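Side-chain contacts in gamma-D-glutamyl-L-lysine dipeptidyl-peptidase (Bacillus cereus ATCC 10987, PDB 3H41), which probably cleaves the gamma-D-glutamyl-L-lysine bond of murein peptides, releasing L-Ala-D-Glu, as a cysteine peptidase of the NlpC/P60 family: residues V142-R147 and G196-G201; G218-I223 and H268-Y273; G236-N241 and G253-F258. All coordinates share one frame; numbering follows the deposited sequence. Where two conformers were deposited one is given.

Interaction 1 is a joint between domains: a turn of the second SH3-like domain meets the catalytic NlpC/P60 domain through aromatic rings. Interactions 2 and 3 lie inside the catalytic domain, with centres about 8 Å apart. They set helices 218-225 and 235-238 on the neighbouring strands 267-275 and 255-259 of one sheet. The touching residues of interactions 2 and 3 are all buried; in interaction 1, Met198 is partly exposed. No hydrogen bond crosses any of the three contacts. Interaction 1 is edge-to-face, interaction 2 mainly apolar with one threonine hydroxyl, and interaction 3 a CH-pi contact. Thr220 and Gln238 link interactions 2 and 3 by a hydrogen bond, while helix 218-225 also touches interaction 1.

Interaction 1: V142-R147 and G196-G201; sequences VSYNTR and GKMFLG
Tyr144 and Phe199 form a T-shaped pair at the interface between an SH3-like domain and the NlpC/P60 peptidase domain. The edge of Phe199 points at the face of Tyr144. The ring centroids are 5.4 Å apart and the planes stand at 81°. Phe199 CZ leads and comes 3.6 Å from Tyr144 CG. It therefore meets the root of the tyrosine ring and not its middle. Tyr144 CB lies in the plane of the Phe199 ring, at its edge. The selenomethionine Met198 bends at its third torsion and brings its methyl CE to 3.7 Å from Tyr144 CE1. The approach is oblique to the tyrosine ring. Tyr144 CG is anti to the backbone N (chi1 -176°), and the ring extends from the turn toward the peptidase domain. Its hydroxyl is hydrogen-bonded to Ser226. Phe199 also makes an edge-to-face pair with Phe214 and touches Phe219 of helix 218-225.

Tyr144 sits in a type II turn from Ser143 to Thr146. Ser143 O accepts both Thr146 N and Thr146 OG1. Ser143 OG donates to Tyr144 O and is also hydrogen-bonded to Gly211 N. Phe199 sits in a type I turn from Lys197 to Leu200. Within 142-147, Arg147 grips OD1 of Asn145, the residue after Tyr144. Arg147 NH2 bonds OD1 at 3.1 Å, near the carbonyl plane, while NE comes from the same face, 61° out of plane.

Interaction 2: G218-I223 and H268-Y273; sequences GFTHTI and HHVAMY. With DGL (D-glutamic acid), chain C.
Thr220 and Val270 point at each other tip to tip between helix 218-225 and strand 267-275. Two pairs of branches meet. Thr220 OG1 lies 3.8 Å from Val270 CG1, and Thr220 CG2 lies 4.2 Å from Val270 CG2. Thr220 OG1 sits between its backbone N and carbonyl carbon (chi1 61°). There it is within hydrogen-bonding range of both Ser217 O and Gln238 OE1, two acceptors that must share or compete for its one proton. Further along, Ile223 CD1 approaches the methyl CE of the selenomethionine Met272 at 4.2 Å. The same CD1 also lies over the centre of the Phe219 ring, 3.6 Å above its plane.

This is the helix-on-sheet packing of the papain-like NlpC/P60 fold. Helix 218-225 follows Cys216, the inferred nucleophile, oxidised to cysteinesulfonic acid in this crystal. Strand 267-275 carries His269, the inferred proton acceptor. His268 and His269 together face Phe258 in a classic beta bulge. Bound D-glutamate lies near this end of the strand, with His268 O 3.0 Å from its CD. Ser217, Ser235 and Asp215 hold the ligand by hydrogen bonds.

Interaction 3: G236-N241 and G253-F258; sequences GPQSRN and GDLIFF
The Phe257 ring carries Ser239 on one face. Ser239 CA stands over the ring centre, 3.5 Å from the centroid and 12° off the ring normal. This is a CH-pi contact made by the backbone carbon itself. Ser239 CB continues along the ring to 3.5 Å from Phe257 CD1. On the opposite face, toward the rim, Val270 CG2 packs 3.3 Å from Phe257 CE1. Gln238 meets the far end of the ring. Its carbonyl O lies 3.5 Å from Phe257 CZ, in an oblique approach, and its CB is 3.6 Å from Phe257 CE1. With CG anti to the carbonyl carbon (chi1 -78°), the extended Gln238 chain reaches past Phe257 and carries OE1 to 3.5 Å from Leu255 CD1.

The contact packs helix 235-238 and the type I turn from Gln238 to Asn241 against strand 255-259 of the central sheet of the NlpC/P60 domain. It lies close to the substrate site, since Ser235 at the head of this helix binds substrate. The Gln238 amide is buried, and both its ends have partners. OE1 is hydrogen-bonded to Thr220, and NE2 to Ser217 O and Pro232 O. These bonds link Gln238 to the chain beside the substrate-binding Ser217.

Side chains bond back onto the local backbone. Ser239 OG makes a short bond to a lone pair of Gly236 O, and accepts one from Arg240 NH1, whose position a crystal neighbour may influence. Pro237 O takes Arg240 N and Asn241 ND2 from opposite faces; the ND2 bond is 2.9 Å long.

Interaction 1: V142-R147 and G196-G201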
loop_
_atom_site.group_PDB
_atom_site.type_symbol
_atom_site.label_atom_id
_atom_site.label_comp_id
_atom_site.label_asym_id
_atom_site.label_seq_id
_atom_site.Cartn_x
_atom_site.Cartn_y
_atom_site.Cartn_z
ATOM N N VAL A 142 -1.780 -9.949 -8.158
ATOM C CA VAL A 142 -0.956 -8.864 -7.644
ATOM C C VAL A 142 -1.802 -7.607 -7.398
ATOM O O VAL A 142 -2.853 -7.385 -8.049
ATOM C CB VAL A 142 0.218 -8.541 -8.569
ATOM C CG1 VAL A 142 1.224 -9.722 -8.548
ATOM C CG2 VAL A 142 -0.238 -8.262 -10.002
ATOM N N SER A 143 -1.306 -6.761 -6.496
ATOM C CA SER A 143 -1.973 -5.517 -6.148
ATOM C C SER A 143 -1.703 -4.332 -7.080
ATOM O O SER A 143 -0.615 -4.166 -7.588
ATOM C CB SER A 143 -1.488 -5.104 -4.746
ATOM O OG SER A 143 -1.937 -3.803 -4.384
ATOM N N TYR A 144 -2.708 -3.482 -7.243
ATOM C CA TYR A 144 -2.533 -2.098 -7.629
ATOM C C TYR A 144 -1.234 -1.597 -7.008
ATOM O O TYR A 144 -0.928 -1.852 -5.837
ATOM C CB TYR A 144 -3.709 -1.248 -7.092
ATOM C CG TYR A 144 -3.615 0.179 -7.542
ATOM C CD1 TYR A 144 -3.934 0.525 -8.845
ATOM C CD2 TYR A 144 -3.128 1.178 -6.698
ATOM C CE1 TYR A 144 -3.824 1.842 -9.285
ATOM C CE2 TYR A 144 -2.995 2.511 -7.141
ATOM C CZ TYR A 144 -3.343 2.823 -8.459
ATOM O OH TYR A 144 -3.220 4.108 -8.994
ATOM N N ASN A 145 -0.457 -0.909 -7.822
ATOM C CA ASN A 145 0.761 -0.201 -7.381
ATOM C C ASN A 145 2.000 -1.088 -7.303
ATOM O O ASN A 145 3.055 -0.620 -6.892
ATOM C CB ASN A 145 0.567 0.518 -6.038
ATOM C CG ASN A 145 1.653 1.556 -5.773
ATOM O OD1 ASN A 145 2.057 2.311 -6.679
ATOM N ND2 ASN A 145 2.163 1.570 -4.530
ATOM N N THR A 146 1.862 -2.355 -7.675
ATOM C CA THR A 146 3.003 -3.272 -7.889
ATOM C C THR A 146 3.782 -2.771 -9.114
ATOM O O THR A 146 3.160 -2.387 -10.115
ATOM C CB THR A 146 2.501 -4.705 -8.107
ATOM O OG1 THR A 146 1.748 -5.159 -6.931
ATOM C CG2 THR A 146 3.672 -5.679 -8.437
ATOM N N ARG A 147 5.113 -2.720 -9.015
ATOM C CA ARG A 147 5.971 -2.314 -10.111
ATOM C C ARG A 147 6.939 -3.434 -10.423
ATOM O O ARG A 147 7.641 -3.891 -9.542
ATOM C CB ARG A 147 6.774 -1.061 -9.789
ATOM C CG ARG A 147 5.952 0.155 -9.422
ATOM C CD ARG A 147 5.942 0.382 -7.891
ATOM N NE ARG A 147 5.115 1.541 -7.558
ATOM C CZ ARG A 147 5.479 2.812 -7.754
ATOM N NH1 ARG A 147 6.680 3.124 -8.221
ATOM N NH2 ARG A 147 4.642 3.782 -7.461
ATOM N N GLY A 196 -8.957 6.341 -6.196
ATOM C CA GLY A 196 -9.643 5.949 -4.971
ATOM C C GLY A 196 -10.959 5.285 -5.205
ATOM O O GLY A 196 -11.259 4.263 -4.565
ATOM N N LYS A 197 -11.757 5.855 -6.109
ATOM C CA LYS A 197 -13.065 5.280 -6.464
ATOM C C LYS A 197 -13.038 3.863 -6.948
ATOM O O LYS A 197 -14.028 3.129 -6.731
ATOM C CB LYS A 197 -13.845 6.167 -7.452
ATOM C CG LYS A 197 -14.319 7.509 -6.868
ATOM C CD LYS A 197 -14.999 8.372 -7.932
ATOM C CE LYS A 197 -15.648 9.633 -7.371
ATOM N NZ LYS A 197 -16.331 10.461 -8.454
HETATM N N MSE A 198 -11.929 3.436 -7.573
HETATM C CA MSE A 198 -11.822 2.045 -8.005
HETATM C C MSE A 198 -11.983 1.073 -6.849
HETATM O O MSE A 198 -12.386 -0.081 -7.064
HETATM C CB MSE A 198 -10.488 1.771 -8.707
HETATM C CG MSE A 198 -10.243 2.634 -9.972
HETATM SE SE MSE A 198 -8.757 1.782 -10.968
HETATM C CE MSE A 198 -7.487 1.625 -9.581
ATOM N N PHE A 199 -11.653 1.512 -5.634
ATOM C CA PHE A 199 -11.629 0.627 -4.476
ATOM C C PHE A 199 -12.885 0.684 -3.615
ATOM O O PHE A 199 -12.899 0.056 -2.583
ATOM C CB PHE A 199 -10.425 0.960 -3.596
ATOM C CG PHE A 199 -9.087 0.770 -4.290
ATOM C CD1 PHE A 199 -8.512 -0.478 -4.363
ATOM C CD2 PHE A 199 -8.447 1.823 -4.863
ATOM C CE1 PHE A 199 -7.286 -0.672 -4.981
ATOM C CE2 PHE A 199 -7.209 1.634 -5.531
ATOM C CZ PHE A 199 -6.632 0.402 -5.555
ATOM N N LEU A 200 -13.906 1.449 -4.016
ATOM C CA LEU A 200 -15.127 1.573 -3.232
ATOM C C LEU A 200 -15.658 0.169 -2.869
ATOM O O LEU A 200 -15.752 -0.721 -3.728
ATOM C CB LEU A 200 -16.188 2.445 -3.969
ATOM C CG LEU A 200 -15.946 3.956 -4.056
ATOM C CD1 LEU A 200 -16.860 4.613 -5.133
ATOM C CD2 LEU A 200 -16.130 4.629 -2.659
ATOM N N GLY A 201 -15.912 -0.071 -1.587
ATOM C CA GLY A 201 -16.366 -1.410 -1.124
ATOM C C GLY A 201 -15.292 -2.375 -0.675
ATOM O O GLY A 201 -15.610 -3.483 -0.228
#

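Interaction 2: G218-I223 and H268-Y273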
loop_
_atom_site.group_PDB
_atom_site.type_symbol
_atom_site.label_atom_id
_atom_site.label_comp_id
_atom_site.label_asym_id
_atom_site.label_seq_id
_atom_site.Cartn_x
_atom_site.Cartn_y
_atom_site.Cartn_z
ATOM N N GLY A 218 -2.706 3.904 4.572
ATOM C CA GLY A 218 -2.185 3.069 3.462
ATOM C C GLY A 218 -2.876 3.405 2.140
ATOM O O GLY A 218 -2.251 3.385 1.048
ATOM N N PHE A 219 -4.161 3.751 2.242
ATOM C CA PHE A 219 -4.967 4.165 1.076
ATOM C C PHE A 219 -4.424 5.457 0.473
ATOM O O PHE A 219 -4.105 5.509 -0.711
ATOM C CB PHE A 219 -6.398 4.350 1.556
ATOM C CG PHE A 219 -7.407 4.712 0.496
ATOM C CD1 PHE A 219 -7.675 3.860 -0.577
ATOM C CD2 PHE A 219 -8.185 5.838 0.650
ATOM C CE1 PHE A 219 -8.683 4.161 -1.494
ATOM C CE2 PHE A 219 -9.213 6.155 -0.266
ATOM C CZ PHE A 219 -9.446 5.319 -1.341
ATOM N N THR A 220 -4.339 6.500 1.284
ATOM C CA THR A 220 -3.788 7.767 0.823
ATOM C C THR A 220 -2.316 7.638 0.322
ATOM O O THR A 220 -1.974 8.136 -0.743
ATOM C CB THR A 220 -3.950 8.886 1.877
ATOM O OG1 THR A 220 -3.262 8.542 3.077
ATOM C CG2 THR A 220 -5.443 9.112 2.176
ATOM N N HIS A 221 -1.469 6.955 1.064
ATOM C CA HIS A 221 -0.080 6.759 0.651
ATOM C C HIS A 221 -0.031 6.059 -0.698
ATOM O O HIS A 221 0.708 6.484 -1.581
ATOM C CB HIS A 221 0.673 5.942 1.707
ATOM C CG HIS A 221 2.002 5.432 1.251
ATOM N ND1 HIS A 221 3.120 6.238 1.204
ATOM C CD2 HIS A 221 2.392 4.210 0.819
ATOM C CE1 HIS A 221 4.155 5.517 0.803
ATOM N NE2 HIS A 221 3.744 4.287 0.556
ATOM N N THR A 222 -0.848 5.017 -0.865
ATOM C CA THR A 222 -0.860 4.232 -2.129
ATOM C C THR A 222 -1.376 5.013 -3.332
ATOM O O THR A 222 -0.803 4.936 -4.410
ATOM C CB THR A 222 -1.651 2.911 -1.955
ATOM O OG1 THR A 222 -0.990 2.105 -0.964
ATOM C CG2 THR A 222 -1.765 2.126 -3.294
ATOM N N ILE A 223 -2.421 5.806 -3.136
ATOM C CA ILE A 223 -3.012 6.620 -4.202
ATOM C C ILE A 223 -1.973 7.624 -4.690
ATOM O O ILE A 223 -1.718 7.735 -5.903
ATOM C CB ILE A 223 -4.236 7.398 -3.703
ATOM C CG1 ILE A 223 -5.438 6.459 -3.561
ATOM C CG2 ILE A 223 -4.594 8.535 -4.662
ATOM C CD1 ILE A 223 -6.604 7.107 -2.870
ATOM N N HIS A 268 -5.250 10.428 14.213
ATOM C CA HIS A 268 -5.521 9.009 13.999
ATOM C C HIS A 268 -6.393 8.692 12.780
ATOM O O HIS A 268 -6.783 7.551 12.621
ATOM C CB HIS A 268 -6.178 8.393 15.252
ATOM C CG HIS A 268 -7.547 8.925 15.535
ATOM N ND1 HIS A 268 -8.692 8.186 15.323
ATOM C CD2 HIS A 268 -7.960 10.137 15.978
ATOM C CE1 HIS A 268 -9.748 8.909 15.655
ATOM N NE2 HIS A 268 -9.334 10.099 16.049
ATOM N N HIS A 269 -6.715 9.662 11.933
ATOM C CA HIS A 269 -7.453 9.358 10.708
ATOM C C HIS A 269 -7.094 10.346 9.612
ATOM O O HIS A 269 -6.795 11.513 9.882
ATOM C CB HIS A 269 -8.981 9.328 10.945
ATOM C CG HIS A 269 -9.755 8.912 9.732
ATOM N ND1 HIS A 269 -9.661 7.644 9.197
ATOM C CD2 HIS A 269 -10.568 9.608 8.903
ATOM C CE1 HIS A 269 -10.417 7.570 8.115
ATOM N NE2 HIS A 269 -10.964 8.752 7.906
ATOM N N VAL A 270 -7.128 9.865 8.372
ATOM C CA VAL A 270 -6.883 10.696 7.222
ATOM C C VAL A 270 -7.873 10.290 6.134
ATOM O O VAL A 270 -8.228 9.088 6.000
ATOM C CB VAL A 270 -5.442 10.614 6.730
ATOM C CG1 VAL A 270 -5.029 9.153 6.416
ATOM C CG2 VAL A 270 -5.197 11.581 5.524
ATOM N N ALA A 271 -8.343 11.297 5.411
ATOM C CA ALA A 271 -9.244 11.106 4.280
ATOM C C ALA A 271 -8.822 12.057 3.146
ATOM O O ALA A 271 -8.029 12.948 3.350
ATOM C CB ALA A 271 -10.693 11.359 4.733
HETATM N N MSE A 272 -9.284 11.832 1.928
HETATM C CA MSE A 272 -9.006 12.773 0.837
HETATM C C MSE A 272 -10.266 13.487 0.438
HETATM O O MSE A 272 -11.288 12.846 0.174
HETATM C CB MSE A 272 -8.454 12.020 -0.410
HETATM C CG MSE A 272 -8.008 12.942 -1.500
HETATM SE SE MSE A 272 -7.087 12.009 -2.944
HETATM C CE MSE A 272 -8.489 10.848 -3.422
ATOM N N TYR A 273 -10.174 14.813 0.373
ATOM C CA TYR A 273 -11.267 15.667 -0.062
ATOM C C TYR A 273 -11.554 15.433 -1.535
ATOM O O TYR A 273 -10.622 15.396 -2.350
ATOM C CB TYR A 273 -10.929 17.142 0.189
ATOM C CG TYR A 273 -12.135 18.049 0.028
ATOM C CD1 TYR A 273 -13.291 17.833 0.763
ATOM C CD2 TYR A 273 -12.113 19.133 -0.853
ATOM C CE1 TYR A 273 -14.396 18.652 0.618
ATOM C CE2 TYR A 273 -13.230 19.954 -1.011
ATOM C CZ TYR A 273 -14.351 19.716 -0.269
ATOM O OH TYR A 273 -15.454 20.521 -0.427
HETATM N N DGL C . -1.914 3.191 10.704
HETATM C CA DGL C . -2.684 4.249 11.363
HETATM C C DGL C . -2.056 5.596 11.157
HETATM O O DGL C . -2.199 6.508 11.982
HETATM C CB DGL C . -4.128 4.250 10.835
HETATM C CG DGL C . -5.070 5.217 11.579
HETATM C CD DGL C . -4.985 5.184 13.104
HETATM O OE1 DGL C . -5.925 4.637 13.709
HETATM O OE2 DGL C . -4.031 5.731 13.723
HETATM O OXT DGL C . -1.428 5.829 10.117
#

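Interaction 3: G236-N241 and G253-F258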
loop_
_atom_site.group_PDB
_atom_site.type_symbol
_atom_site.label_atom_id
_atom_site.label_comp_id
_atom_site.label_asym_id
_atom_site.label_seq_id
_atom_site.Cartn_x
_atom_site.Cartn_y
_atom_site.Cartn_z
ATOM N N GLY A 236 -0.052 10.502 10.985
ATOM C CA GLY A 236 0.543 11.591 11.757
ATOM C C GLY A 236 1.558 12.354 10.907
ATOM O O GLY A 236 1.442 13.581 10.710
ATOM N N PRO A 237 2.558 11.628 10.384
ATOM C CA PRO A 237 3.516 12.218 9.444
ATOM C C PRO A 237 2.879 12.805 8.192
ATOM O O PRO A 237 3.264 13.900 7.731
ATOM C CB PRO A 237 4.425 11.041 9.114
ATOM C CG PRO A 237 4.385 10.197 10.408
ATOM C CD PRO A 237 2.970 10.283 10.826
ATOM N N GLN A 238 1.877 12.126 7.643
ATOM C CA GLN A 238 1.165 12.723 6.510
ATOM C C GLN A 238 0.618 14.110 6.858
ATOM O O GLN A 238 0.594 15.033 6.015
ATOM C CB GLN A 238 0.024 11.829 6.051
ATOM C CG GLN A 238 0.443 10.641 5.218
ATOM C CD GLN A 238 -0.722 9.805 4.719
ATOM O OE1 GLN A 238 -1.851 10.290 4.579
ATOM N NE2 GLN A 238 -0.444 8.506 4.421
ATOM N N SER A 239 0.167 14.266 8.094
ATOM C CA SER A 239 -0.458 15.509 8.518
ATOM C C SER A 239 0.541 16.684 8.657
ATOM O O SER A 239 0.109 17.832 8.817
ATOM C CB SER A 239 -1.188 15.311 9.870
ATOM O OG SER A 239 -0.295 15.364 10.977
ATOM N N ARG A 240 1.835 16.379 8.665
ATOM C CA ARG A 240 2.928 17.365 8.874
ATOM C C ARG A 240 3.847 17.474 7.637
ATOM O O ARG A 240 4.865 18.142 7.678
ATOM C CB ARG A 240 3.779 17.017 10.101
ATOM C CG ARG A 240 3.055 17.177 11.463
ATOM C CD ARG A 240 2.124 18.365 11.434
ATOM N NE ARG A 240 1.706 18.820 12.753
ATOM C CZ ARG A 240 0.539 18.544 13.335
ATOM N NH1 ARG A 240 -0.365 17.756 12.754
ATOM N NH2 ARG A 240 0.287 19.057 14.535
ATOM N N ASN A 241 3.463 16.831 6.544
ATOM C CA ASN A 241 4.154 16.997 5.265
ATOM C C ASN A 241 3.242 17.577 4.211
ATOM O O ASN A 241 2.056 17.681 4.425
ATOM C CB ASN A 241 4.812 15.677 4.908
ATOM C CG ASN A 241 6.045 15.435 5.786
ATOM O OD1 ASN A 241 7.101 15.998 5.517
ATOM N ND2 ASN A 241 5.892 14.665 6.885
ATOM N N GLY A 253 -8.422 16.555 -3.773
ATOM C CA GLY A 253 -7.133 15.929 -3.550
ATOM C C GLY A 253 -6.485 16.230 -2.219
ATOM O O GLY A 253 -5.597 15.464 -1.772
ATOM N N ASP A 254 -6.895 17.333 -1.576
ATOM C CA ASP A 254 -6.298 17.686 -0.309
ATOM C C ASP A 254 -6.526 16.546 0.686
ATOM O O ASP A 254 -7.554 15.867 0.630
ATOM C CB ASP A 254 -6.862 18.980 0.257
ATOM C CG ASP A 254 -6.333 20.230 -0.445
ATOM O OD1 ASP A 254 -5.329 20.135 -1.204
ATOM O OD2 ASP A 254 -6.959 21.309 -0.242
ATOM N N LEU A 255 -5.538 16.299 1.547
ATOM C CA LEU A 255 -5.703 15.296 2.614
ATOM C C LEU A 255 -6.217 15.990 3.874
ATOM O O LEU A 255 -5.726 17.065 4.256
ATOM C CB LEU A 255 -4.412 14.558 2.921
ATOM C CG LEU A 255 -3.902 13.588 1.807
ATOM C CD1 LEU A 255 -2.696 12.737 2.278
ATOM C CD2 LEU A 255 -5.023 12.734 1.254
ATOM N N ILE A 256 -7.216 15.372 4.493
ATOM C CA ILE A 256 -7.844 15.928 5.696
ATOM C C ILE A 256 -7.580 14.984 6.857
ATOM O O ILE A 256 -7.662 13.761 6.710
ATOM C CB ILE A 256 -9.349 16.143 5.485
ATOM C CG1 ILE A 256 -9.621 16.745 4.107
ATOM C CG2 ILE A 256 -9.937 17.026 6.597
ATOM C CD1 ILE A 256 -8.942 18.061 3.854
ATOM N N PHE A 257 -7.249 15.570 8.009
ATOM C CA PHE A 257 -6.809 14.838 9.174
ATOM C C PHE A 257 -7.759 15.003 10.344
ATOM O O PHE A 257 -8.385 16.044 10.494
ATOM C CB PHE A 257 -5.359 15.261 9.507
ATOM C CG PHE A 257 -4.432 14.949 8.401
ATOM C CD1 PHE A 257 -3.883 13.680 8.281
ATOM C CD2 PHE A 257 -4.167 15.887 7.413
ATOM C CE1 PHE A 257 -3.039 13.360 7.197
ATOM C CE2 PHE A 257 -3.334 15.572 6.335
ATOM C CZ PHE A 257 -2.779 14.326 6.228
ATOM N N PHE A 258 -7.876 13.939 11.136
ATOM C CA PHE A 258 -8.715 13.952 12.330
ATOM C C PHE A 258 -7.881 13.502 13.505
ATOM O O PHE A 258 -7.093 12.540 13.399
ATOM C CB PHE A 258 -9.969 13.084 12.120
ATOM C CG PHE A 258 -10.723 13.453 10.872
ATOM C CD1 PHE A 258 -11.682 14.475 10.903
ATOM C CD2 PHE A 258 -10.378 12.904 9.639
ATOM C CE1 PHE A 258 -12.349 14.866 9.736
ATOM C CE2 PHE A 258 -11.045 13.312 8.461
ATOM C CZ PHE A 258 -12.033 14.289 8.524
#